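Local coordinates for hypothetical protein Atu1540 (Agrobacterium tumefaciens str. C58, PDB 2HWJ) that is of unknown function but, as a member of a putative ParB-like nuclease family, may act on nucleic acids, at residues A[16-21]-A[124-129]; A[52-57]-A[66-71]; A[134-139]-A[164-169]; A[152-157]-A[196-201]. All blocks are in the same frame, centred on the assembly; numbering follows the deposited sequence.

Contact 1 (16-21 with 124-129) and contact 2 (52-57 with 66-71) belong to the region of the mixed sheet and touch each other, His69 meeting Pro19, Thr20 and Gln21. Contacts 3 and 4 lie in the helical part, meet through Phe164 and Leu197, and both touch the third subunit. The two regions also meet, His70 touching Arg137 and Gln21 touching Phe156. Contacts 1 and 3 are buried, contacts 2 and 4 only partly so. Their chemistry follows their place: two extended loops with no mutual hydrogen bond in contact 1, one backbone bond at a hairpin's end in contact 2, a salt bridge beside an apolar helix interface in contact 3, and bare van der Waals packing of turns in contact 4.

Contact 1. Residues A[16-21]-A[124-129]; sequences KLRPTQ and IPKNIH
The ring of Pro19 lies against the backbone of Pro125 and Lys126, and its CB packs on the neighbouring proline ring, with Pro19 CB 4.0 Å from Pro125 CG. The carbonyl groups of Pro125 and Lys126 both border the Pro19 ring along its CG and CD atoms. The same ring also meets the side chain of Ile128, Pro19 CG facing the CD1 tip at 4.3 Å. Ile128 reaches inward because its CG1 stands anti to the carbonyl carbon (chi1 -63°), which also brings this branch alongside the Leu17 backbone. Farther on, the CG2 methyl of Ile124 lies 3.6 Å from Pro19 O and near the amide of Gln21; Pro125 CG approaches Gln21 O at 3.5 Å. At the outer margin the Arg18 chain, bent at chi2 and chi3, returns its end toward the other loop, and Arg18 NH1 comes to 3.6 Å from Lys126 CB as the two side chains cross obliquely. The two loops lead into strands 23-24 and 132-133, which pair in parallel. Arg18 also bonds through its backbone to strand 63-65, and the Thr20 hydroxyl is held by Leu65 O and Leu108 O. Pro19 and Pro125, both at the centre, have no amide hydrogen to donate at those two positions. With no hydrogen bond between the loops, the contact rests mainly on apolar packing round Pro19, while polar groups such as the Thr20 hydroxyl are satisfied by other parts of the chain.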
# COMPACT_ATOMS: atom_id res chain seq x y z
N LYS A 16 3.34 -19.58 -24.35
CA LYS A 16 1.99 -19.08 -24.50
C LYS A 16 1.73 -17.89 -23.57
O LYS A 16 0.75 -17.24 -23.76
CB LYS A 16 0.95 -20.19 -24.25
CG LYS A 16 0.92 -21.22 -25.35
CD LYS A 16 -0.33 -21.12 -26.25
CE LYS A 16 -0.23 -22.03 -27.51
NZ LYS A 16 0.76 -21.42 -28.54
N LEU A 17 2.62 -17.61 -22.61
CA LEU A 17 2.48 -16.46 -21.74
C LEU A 17 2.70 -15.18 -22.42
O LEU A 17 3.66 -15.01 -23.15
CB LEU A 17 3.46 -16.46 -20.60
CG LEU A 17 3.07 -17.35 -19.45
CD1 LEU A 17 4.35 -17.74 -18.69
CD2 LEU A 17 2.12 -16.58 -18.59
N ARG A 18 1.86 -14.24 -22.12
CA ARG A 18 2.01 -12.98 -22.71
C ARG A 18 2.73 -12.05 -21.74
O ARG A 18 2.23 -11.77 -20.69
CB ARG A 18 0.63 -12.49 -23.11
CG ARG A 18 0.14 -13.24 -24.30
CD ARG A 18 0.20 -12.43 -25.55
NE ARG A 18 -0.97 -12.78 -26.35
CZ ARG A 18 -0.96 -13.42 -27.52
NH1 ARG A 18 0.18 -13.71 -28.16
NH2 ARG A 18 -2.13 -13.73 -28.11
N PRO A 19 3.91 -11.56 -22.09
CA PRO A 19 4.71 -10.63 -21.31
C PRO A 19 3.94 -9.37 -20.88
O PRO A 19 2.95 -9.05 -21.53
CB PRO A 19 5.80 -10.17 -22.29
CG PRO A 19 5.91 -11.23 -23.26
CD PRO A 19 4.57 -11.95 -23.35
N THR A 20 4.42 -8.61 -19.86
CA THR A 20 3.80 -7.35 -19.65
C THR A 20 4.81 -6.25 -19.55
O THR A 20 4.54 -5.15 -19.04
CB THR A 20 2.74 -7.39 -18.43
OG1 THR A 20 3.39 -7.69 -17.21
CG2 THR A 20 1.57 -8.41 -18.65
N GLN A 21 6.00 -6.50 -20.06
CA GLN A 21 7.11 -5.49 -20.13
C GLN A 21 7.98 -5.79 -21.34
O GLN A 21 7.97 -6.90 -21.89
CB GLN A 21 7.94 -5.48 -18.83
CG GLN A 21 8.76 -6.72 -18.54
CD GLN A 21 9.29 -6.75 -17.14
OE1 GLN A 21 8.50 -6.68 -16.24
NE2 GLN A 21 10.62 -6.89 -16.94
N ILE A 124 4.39 -3.85 -26.53
CA ILE A 124 4.74 -4.94 -25.61
C ILE A 124 4.82 -6.26 -26.38
O ILE A 124 3.83 -6.63 -26.96
CB ILE A 124 3.74 -5.23 -24.48
CG1 ILE A 124 3.39 -4.00 -23.61
CG2 ILE A 124 4.24 -6.40 -23.62
CD1 ILE A 124 4.51 -3.32 -23.07
N PRO A 125 5.96 -6.99 -26.33
CA PRO A 125 6.14 -8.26 -27.03
C PRO A 125 5.07 -9.26 -26.67
O PRO A 125 4.71 -9.32 -25.52
CB PRO A 125 7.47 -8.82 -26.45
CG PRO A 125 7.68 -8.14 -25.19
CD PRO A 125 7.14 -6.73 -25.46
N LYS A 126 4.64 -10.05 -27.62
CA LYS A 126 3.72 -11.14 -27.41
C LYS A 126 4.34 -12.41 -26.91
O LYS A 126 3.73 -13.08 -26.14
CB LYS A 126 2.87 -11.44 -28.64
CG LYS A 126 1.93 -10.26 -29.02
CD LYS A 126 2.53 -9.54 -30.22
CE LYS A 126 2.43 -8.02 -30.05
NZ LYS A 126 1.01 -7.47 -30.06
N ASN A 127 5.57 -12.74 -27.29
CA ASN A 127 6.26 -13.86 -26.67
C ASN A 127 7.43 -13.39 -25.80
O ASN A 127 8.15 -12.43 -26.16
CB ASN A 127 6.82 -14.77 -27.73
CG ASN A 127 6.08 -14.67 -29.01
OD1 ASN A 127 5.20 -15.50 -29.32
ND2 ASN A 127 6.42 -13.62 -29.80
N ILE A 128 7.62 -14.11 -24.69
CA ILE A 128 8.79 -14.04 -23.84
C ILE A 128 10.11 -14.02 -24.64
O ILE A 128 10.93 -13.15 -24.44
CB ILE A 128 8.79 -15.27 -22.92
CG1 ILE A 128 7.55 -15.27 -22.00
CG2 ILE A 128 9.97 -15.29 -22.04
CD1 ILE A 128 7.66 -14.24 -20.82
N HIS A 129 10.32 -14.96 -25.56
CA HIS A 129 11.57 -14.97 -26.32
C HIS A 129 11.91 -13.59 -27.03
O HIS A 129 13.02 -13.40 -27.44
CB HIS A 129 11.68 -16.24 -27.21
CG HIS A 129 10.75 -16.26 -28.43
ND1 HIS A 129 10.68 -15.23 -29.36
CD2 HIS A 129 9.94 -17.24 -28.92
CE1 HIS A 129 9.85 -15.56 -30.35
NE2 HIS A 129 9.39 -16.78 -30.11

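Contact 2. Residues A[52-57]-A[66-71]; sequences IVPVVA and IDHHHL
Val53 starts the contact, its CG2 methyl 4.0 Å from His68 CB, the two side chains lying alongside and pointing opposite ways. Next along the strand, Pro54 is the central residue. Its ring carbon CD meets the edge of the imidazole, 3.6 Å from His68 CD2 and near the ring plane, while Pro54 CG packs on Asp67 CB. The histidine CG lies anti to its carbonyl carbon (chi1 -50°), a setting that brings the ring edge to Pro54, the two side chains running at about a right angle; Asp67 CG sits over one face of the same imidazole. The Pro54 carbonyl accepts from the amide of Ile66, with Pro54 O and Ile66 N 3.2 Å apart and the donor tilted out of the carbonyl plane. Two residues on, Val56 CG2 touches Ile66 CG1 at 3.9 Å. Strands 52-57 and 63-65 form an antiparallel hairpin, in which Val56 bonds to Tyr64, and the Ile66 bond carries that pairing past the strand end. His68 occupies the N-cap position of helix 69-77 and packs on Tyr5 of the second subunit. One backbone bond thus fixes the alignment at the hairpin's end, and the rest of the contact is carbon packing of Pro54, Val53 and Val56 on residues 66-68.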
# COMPACT_ATOMS: atom_id res chain seq x y z
N ILE A 52 6.19 -21.05 -9.31
CA ILE A 52 4.84 -20.65 -9.62
C ILE A 52 4.99 -19.21 -9.95
O ILE A 52 5.63 -18.49 -9.22
CB ILE A 52 3.95 -20.63 -8.35
CG1 ILE A 52 4.58 -21.53 -7.33
CG2 ILE A 52 2.50 -20.99 -8.72
CD1 ILE A 52 3.54 -22.12 -6.21
N VAL A 53 4.23 -18.76 -10.89
CA VAL A 53 4.40 -17.45 -11.37
C VAL A 53 3.02 -16.85 -11.41
O VAL A 53 2.07 -17.54 -11.73
CB VAL A 53 5.13 -17.70 -12.68
CG1 VAL A 53 4.42 -17.27 -13.92
CG2 VAL A 53 6.62 -17.38 -12.51
N PRO A 54 2.85 -15.62 -10.94
CA PRO A 54 1.47 -15.05 -10.89
C PRO A 54 1.06 -14.54 -12.25
O PRO A 54 1.87 -14.08 -13.03
CB PRO A 54 1.64 -13.86 -9.97
CG PRO A 54 2.93 -13.37 -10.19
CD PRO A 54 3.83 -14.64 -10.44
N VAL A 55 -0.21 -14.49 -12.52
CA VAL A 55 -0.68 -14.27 -13.90
C VAL A 55 -2.09 -13.65 -13.85
O VAL A 55 -2.75 -13.69 -12.83
CB VAL A 55 -0.77 -15.67 -14.46
CG1 VAL A 55 -2.14 -16.00 -15.08
CG2 VAL A 55 0.50 -16.08 -15.22
N VAL A 56 -2.56 -13.05 -14.92
CA VAL A 56 -3.85 -12.38 -14.92
C VAL A 56 -4.56 -12.93 -16.12
O VAL A 56 -3.97 -13.14 -17.13
CB VAL A 56 -3.60 -10.83 -15.06
CG1 VAL A 56 -4.68 -10.13 -15.83
CG2 VAL A 56 -3.51 -10.19 -13.74
N ALA A 57 -5.83 -13.15 -16.08
CA ALA A 57 -6.45 -13.71 -17.27
C ALA A 57 -6.87 -12.51 -18.12
O ALA A 57 -7.55 -11.64 -17.62
CB ALA A 57 -7.64 -14.64 -16.93
N ILE A 66 2.84 -11.53 -14.75
CA ILE A 66 2.80 -10.28 -13.97
C ILE A 66 4.11 -10.02 -13.23
O ILE A 66 4.48 -8.90 -12.88
CB ILE A 66 1.56 -10.31 -13.02
CG1 ILE A 66 0.41 -9.77 -13.79
CG2 ILE A 66 1.69 -9.47 -11.80
CD1 ILE A 66 0.94 -8.86 -14.79
N ASP A 67 4.88 -11.06 -12.99
CA ASP A 67 6.13 -10.81 -12.35
C ASP A 67 7.10 -11.82 -12.85
O ASP A 67 6.68 -12.79 -13.52
CB ASP A 67 5.94 -11.01 -10.84
CG ASP A 67 6.85 -10.13 -10.06
OD1 ASP A 67 7.60 -9.35 -10.72
OD2 ASP A 67 6.82 -10.21 -8.81
N HIS A 68 8.36 -11.70 -12.47
CA HIS A 68 9.27 -12.80 -12.75
C HIS A 68 9.56 -13.00 -14.22
O HIS A 68 9.76 -14.12 -14.65
CB HIS A 68 8.82 -14.11 -12.13
CG HIS A 68 8.48 -13.97 -10.68
ND1 HIS A 68 9.45 -13.84 -9.71
CD2 HIS A 68 7.29 -13.87 -10.05
CE1 HIS A 68 8.86 -13.68 -8.53
NE2 HIS A 68 7.56 -13.69 -8.72
N HIS A 69 9.57 -11.95 -15.00
CA HIS A 69 10.11 -12.12 -16.40
C HIS A 69 11.55 -12.71 -16.51
O HIS A 69 11.84 -13.48 -17.41
CB HIS A 69 9.95 -10.85 -17.19
CG HIS A 69 8.52 -10.45 -17.37
ND1 HIS A 69 7.91 -10.36 -18.61
CD2 HIS A 69 7.56 -10.13 -16.47
CE1 HIS A 69 6.64 -9.99 -18.46
NE2 HIS A 69 6.41 -9.85 -17.17
N HIS A 70 12.44 -12.36 -15.59
CA HIS A 70 13.80 -12.77 -15.74
C HIS A 70 13.77 -14.27 -15.66
O HIS A 70 14.26 -14.98 -16.51
CB HIS A 70 14.63 -12.12 -14.63
CG HIS A 70 14.78 -10.63 -14.79
ND1 HIS A 70 15.78 -10.05 -15.55
CD2 HIS A 70 14.00 -9.61 -14.37
CE1 HIS A 70 15.64 -8.74 -15.56
NE2 HIS A 70 14.56 -8.44 -14.86
N LEU A 71 13.03 -14.77 -14.70
CA LEU A 71 13.03 -16.17 -14.38
C LEU A 71 12.37 -16.86 -15.50
O LEU A 71 12.89 -17.89 -15.98
CB LEU A 71 12.25 -16.41 -13.11
CG LEU A 71 12.15 -17.91 -12.92
CD1 LEU A 71 13.54 -18.49 -12.73
CD2 LEU A 71 11.21 -18.33 -11.81

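Contact 3. Residues A[134-139]-A[164-169]; sequences DPFRSL and FLRRRI
Arg166, in the last turn of helix 157-166, runs its side chain across the N-capped start of helix 135-146 and so ties two helices together. Its CB lies over one face of the Phe136 ring, a CH-pi contact with Arg166 CB 3.7 Å from the ring centroid and 19° off the normal. Beyond CB the chain is bent at chi2 and chi3, which turns the guanidinium back toward the helix start; there one of its faces lies over Phe136 CB, its plane steeply inclined to the phenyl ring. At the tip, NH2 forms the salt bridge with Asp134, the acid's CG lying at the guanidinium edge. The straighter bond runs from Arg166 NH2 to Asp134 OD2, 2.9 Å long; the oxygen is met from above the carboxylate plane. Arg166 NH1 adds a longer, weak bond to that same oxygen.

The rest of the contact is largely apolar. Phe136 CD2 packs on Leu165 CB at 4.0 Å, and the carbonyl oxygen of Ile169 approaches the phenyl ring obliquely near CZ. One turn later Leu139 CD2 touches both Leu165 CD1 and Ile169 CD1, each at 3.9 Å. Helix 178-189 borders this cluster through Phe178, Ala185 and Leu188, and helix 171-176 brings Leu174 to the phenyl ring. Asp134 serves two purposes at once, as N-cap and as ion-pair partner, and the arginine probably stabilises its negative charge. Asp134 OD1 takes a weak bond from Arg166 NH2 and weak capping bonds from Phe136 N, 2.8 Å away, and Arg137 N.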
# COMPACT_ATOMS: atom_id res chain seq x y z
N ASP A 134 17.75 -4.92 -21.21
CA ASP A 134 18.12 -3.64 -20.62
C ASP A 134 19.34 -3.74 -19.66
O ASP A 134 19.25 -4.17 -18.52
CB ASP A 134 16.93 -2.83 -20.14
CG ASP A 134 17.34 -1.54 -19.33
OD1 ASP A 134 18.57 -1.19 -19.31
OD2 ASP A 134 16.43 -0.87 -18.68
N PRO A 135 20.52 -3.36 -20.15
CA PRO A 135 21.70 -3.61 -19.31
C PRO A 135 21.66 -2.79 -18.04
O PRO A 135 22.21 -3.21 -17.02
CB PRO A 135 22.91 -3.22 -20.20
CG PRO A 135 22.30 -2.29 -21.31
CD PRO A 135 20.84 -2.77 -21.48
N PHE A 136 21.00 -1.64 -18.03
CA PHE A 136 20.87 -0.97 -16.70
C PHE A 136 19.93 -1.70 -15.79
O PHE A 136 20.11 -1.63 -14.55
CB PHE A 136 20.58 0.54 -16.79
CG PHE A 136 21.73 1.28 -17.36
CD1 PHE A 136 21.83 1.47 -18.76
CD2 PHE A 136 22.82 1.66 -16.55
CE1 PHE A 136 22.94 2.08 -19.32
CE2 PHE A 136 23.96 2.28 -17.12
CZ PHE A 136 24.00 2.50 -18.51
N ARG A 137 18.98 -2.43 -16.36
CA ARG A 137 18.20 -3.23 -15.49
C ARG A 137 19.10 -4.24 -14.73
O ARG A 137 18.86 -4.49 -13.51
CB ARG A 137 17.10 -3.90 -16.25
CG ARG A 137 16.28 -4.80 -15.43
CD ARG A 137 15.61 -4.06 -14.35
NE ARG A 137 14.82 -4.96 -13.54
CZ ARG A 137 15.35 -5.81 -12.65
NH1 ARG A 137 16.67 -5.86 -12.49
NH2 ARG A 137 14.57 -6.62 -11.95
N SER A 138 20.14 -4.79 -15.39
CA SER A 138 21.00 -5.79 -14.72
C SER A 138 21.85 -5.13 -13.69
O SER A 138 22.11 -5.68 -12.61
CB SER A 138 21.94 -6.43 -15.68
OG SER A 138 21.27 -7.19 -16.62
N LEU A 139 22.34 -3.96 -14.06
CA LEU A 139 23.14 -3.20 -13.13
C LEU A 139 22.32 -2.88 -11.88
O LEU A 139 22.79 -3.17 -10.79
CB LEU A 139 23.65 -1.91 -13.77
CG LEU A 139 24.67 -1.20 -12.88
CD1 LEU A 139 25.97 -2.00 -12.69
CD2 LEU A 139 24.97 0.18 -13.36
N PHE A 164 17.85 5.95 -13.05
CA PHE A 164 18.82 6.82 -12.39
C PHE A 164 20.24 6.52 -12.94
O PHE A 164 20.91 7.41 -13.44
CB PHE A 164 18.70 6.58 -10.89
CG PHE A 164 19.74 7.28 -10.04
CD1 PHE A 164 19.62 8.62 -9.74
CD2 PHE A 164 20.77 6.57 -9.44
CE1 PHE A 164 20.53 9.24 -8.93
CE2 PHE A 164 21.69 7.22 -8.62
CZ PHE A 164 21.56 8.54 -8.38
N LEU A 165 20.66 5.25 -12.93
CA LEU A 165 21.99 4.95 -13.31
C LEU A 165 22.17 5.29 -14.78
O LEU A 165 23.33 5.61 -15.21
CB LEU A 165 22.35 3.52 -13.03
CG LEU A 165 22.13 3.06 -11.59
CD1 LEU A 165 21.88 1.60 -11.55
CD2 LEU A 165 23.25 3.48 -10.60
N ARG A 166 21.09 5.26 -15.58
CA ARG A 166 21.38 5.18 -17.00
C ARG A 166 21.69 6.53 -17.43
O ARG A 166 22.35 6.70 -18.48
CB ARG A 166 20.32 4.55 -17.87
CG ARG A 166 19.62 5.43 -18.89
CD ARG A 166 18.14 4.90 -19.07
NE ARG A 166 18.23 3.56 -19.65
CZ ARG A 166 17.74 2.45 -19.13
NH1 ARG A 166 17.03 2.47 -18.05
NH2 ARG A 166 17.95 1.31 -19.76
N ARG A 167 21.28 7.50 -16.60
CA ARG A 167 21.55 8.89 -16.95
C ARG A 167 22.90 9.37 -16.43
O ARG A 167 23.28 10.48 -16.62
CB ARG A 167 20.42 9.78 -16.45
CG ARG A 167 19.07 9.13 -16.52
CD ARG A 167 17.99 9.97 -15.89
NE ARG A 167 17.44 10.83 -16.91
CZ ARG A 167 16.18 10.81 -17.34
NH1 ARG A 167 15.30 9.97 -16.84
NH2 ARG A 167 15.81 11.67 -18.30
N ARG A 168 23.65 8.47 -15.81
CA ARG A 168 24.82 8.81 -15.00
C ARG A 168 25.99 7.90 -15.19
O ARG A 168 27.06 8.22 -14.80
CB ARG A 168 24.44 8.71 -13.54
CG ARG A 168 23.79 9.96 -13.05
CD ARG A 168 23.18 9.78 -11.71
NE ARG A 168 22.33 10.93 -11.42
CZ ARG A 168 21.07 11.03 -11.79
NH1 ARG A 168 20.53 10.01 -12.44
NH2 ARG A 168 20.34 12.10 -11.48
N ILE A 169 25.79 6.70 -15.69
CA ILE A 169 26.93 5.86 -15.92
C ILE A 169 26.97 5.60 -17.43
O ILE A 169 25.95 5.31 -18.07
CB ILE A 169 26.87 4.59 -15.07
CG1 ILE A 169 26.90 4.91 -13.57
CG2 ILE A 169 28.02 3.65 -15.41
CD1 ILE A 169 26.73 3.61 -12.70

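Contact 4. Residues A[152-157]-A[196-201]; sequences VIIPFS and HLPGWC
The Pro198 ring lies against Val152, Ile154 and Ser157, bringing together two type II beta turns, Leu197 to Trp200 and Ile154 to Ser157. Three side chains of the first segment receive the ring at different points. Val152 crosses it at about a right angle and sets its CG1 methyl 4.2 Å from Pro198 CB. The second methyl, CG2, lies roughly anti to the valine carbonyl carbon, the chi1 of 145° being off a staggered position. Ile154 adds a looser touch from its CG2 branch, 4.5 Å from Pro198 CG. Ser157 has its hydroxyl anti to the backbone N (chi1 -166°), a setting that points OG at the same ring carbon, with Ser157 OG 3.7 Å from Pro198 CG.

Both turns follow the type II pattern, with proline at the second position and a residue of positive phi at the third, Gly199 in one and Phe156 in the other. Gly199 takes up phi 91°, where a side chain would press on the carbonyl oxygen of Pro198; Val152 CG2 lies against its N and CA, 3.8 Å from each. Phe156 is also at the N-cap position of helix 157-166, and its ring stacks on Tyr110. That helix supports the other turn as well: Trp161 NE1 donates to Pro198 O, and Leu197 packs on Trp161 and Phe164.

At the assembly level, Ile153 and Ile154 pack on Ile153 of the fourth subunit, and Cys201 forms a disulfide with Cys201 of that chain. Between the two segments no hydrogen bond forms; the Leu197-Trp200 turn is closed within itself, Trp200 N to Leu197 O, at 3.2 Å.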
# COMPACT_ATOMS: atom_id res chain seq x y z
N VAL A 152 11.40 -2.91 -1.67
CA VAL A 152 10.38 -2.06 -1.18
C VAL A 152 9.15 -2.60 -1.93
O VAL A 152 9.30 -3.35 -2.93
CB VAL A 152 10.81 -0.60 -1.54
CG1 VAL A 152 9.65 0.30 -1.89
CG2 VAL A 152 11.57 0.03 -0.39
N ILE A 153 7.95 -2.22 -1.49
CA ILE A 153 6.70 -2.70 -2.11
C ILE A 153 6.23 -1.99 -3.41
O ILE A 153 5.53 -2.59 -4.22
CB ILE A 153 5.59 -2.84 -1.12
CG1 ILE A 153 5.34 -1.50 -0.39
CG2 ILE A 153 5.94 -3.98 -0.14
CD1 ILE A 153 3.87 -1.33 0.31
N ILE A 154 6.61 -0.73 -3.60
CA ILE A 154 6.60 -0.06 -4.91
C ILE A 154 6.88 -0.98 -6.15
O ILE A 154 7.93 -1.64 -6.24
CB ILE A 154 7.69 1.06 -4.88
CG1 ILE A 154 7.20 2.30 -4.11
CG2 ILE A 154 8.22 1.40 -6.29
CD1 ILE A 154 6.78 2.03 -2.57
N PRO A 155 5.99 -0.95 -7.15
CA PRO A 155 6.22 -1.76 -8.36
C PRO A 155 7.43 -1.24 -9.15
O PRO A 155 7.64 -0.01 -9.22
CB PRO A 155 4.94 -1.55 -9.14
CG PRO A 155 4.47 -0.17 -8.70
CD PRO A 155 4.76 -0.14 -7.25
N PHE A 156 8.24 -2.14 -9.73
CA PHE A 156 9.27 -1.69 -10.64
C PHE A 156 10.32 -0.79 -9.97
O PHE A 156 10.86 0.13 -10.58
CB PHE A 156 8.56 -0.93 -11.78
CG PHE A 156 7.45 -1.75 -12.50
CD1 PHE A 156 6.13 -1.27 -12.57
CD2 PHE A 156 7.74 -3.00 -13.13
CE1 PHE A 156 5.14 -2.00 -13.24
CE2 PHE A 156 6.73 -3.75 -13.80
CZ PHE A 156 5.43 -3.25 -13.85
N SER A 157 10.59 -1.06 -8.69
CA SER A 157 11.65 -0.39 -7.91
C SER A 157 12.91 -0.34 -8.71
O SER A 157 13.51 0.71 -8.85
CB SER A 157 11.99 -1.23 -6.70
OG SER A 157 12.79 -0.53 -5.72
N HIS A 196 15.96 10.38 -3.49
CA HIS A 196 14.56 10.43 -3.90
C HIS A 196 14.11 9.09 -4.40
O HIS A 196 12.97 8.97 -4.77
CB HIS A 196 14.41 11.34 -5.08
CG HIS A 196 15.35 10.98 -6.17
ND1 HIS A 196 14.94 10.35 -7.33
CD2 HIS A 196 16.70 11.01 -6.22
CE1 HIS A 196 16.00 10.08 -8.08
NE2 HIS A 196 17.08 10.45 -7.42
N LEU A 197 15.00 8.10 -4.45
CA LEU A 197 14.67 6.78 -4.97
C LEU A 197 14.14 5.85 -3.92
O LEU A 197 14.53 5.96 -2.76
CB LEU A 197 15.89 6.14 -5.57
CG LEU A 197 16.34 6.80 -6.89
CD1 LEU A 197 17.78 6.38 -7.21
CD2 LEU A 197 15.40 6.50 -8.08
N PRO A 198 13.30 4.87 -4.29
CA PRO A 198 12.74 4.00 -3.26
C PRO A 198 13.80 3.06 -2.75
O PRO A 198 14.53 2.47 -3.54
CB PRO A 198 11.72 3.19 -4.04
CG PRO A 198 12.28 3.13 -5.47
CD PRO A 198 12.89 4.46 -5.66
N GLY A 199 13.89 2.86 -1.46
CA GLY A 199 14.87 1.91 -0.94
C GLY A 199 16.16 2.62 -0.66
O GLY A 199 17.14 1.96 -0.31
N TRP A 200 16.20 3.96 -0.82
CA TRP A 200 17.43 4.66 -0.59
C TRP A 200 17.85 4.63 0.87
O TRP A 200 17.06 4.77 1.80
CB TRP A 200 17.40 6.09 -1.08
CG TRP A 200 18.69 6.88 -0.79
CD1 TRP A 200 19.79 7.01 -1.62
CD2 TRP A 200 18.98 7.69 0.37
NE1 TRP A 200 20.73 7.85 -1.05
CE2 TRP A 200 20.26 8.28 0.17
CE3 TRP A 200 18.29 7.98 1.54
CZ2 TRP A 200 20.86 9.13 1.13
CZ3 TRP A 200 18.93 8.83 2.53
CH2 TRP A 200 20.18 9.39 2.30
N CYS A 201 19.16 4.60 1.00
CA CYS A 201 19.84 3.92 2.03
C CYS A 201 21.23 4.60 2.18
O CYS A 201 22.23 4.08 1.73
CB CYS A 201 19.99 2.48 1.53
SG CYS A 201 20.32 1.31 2.85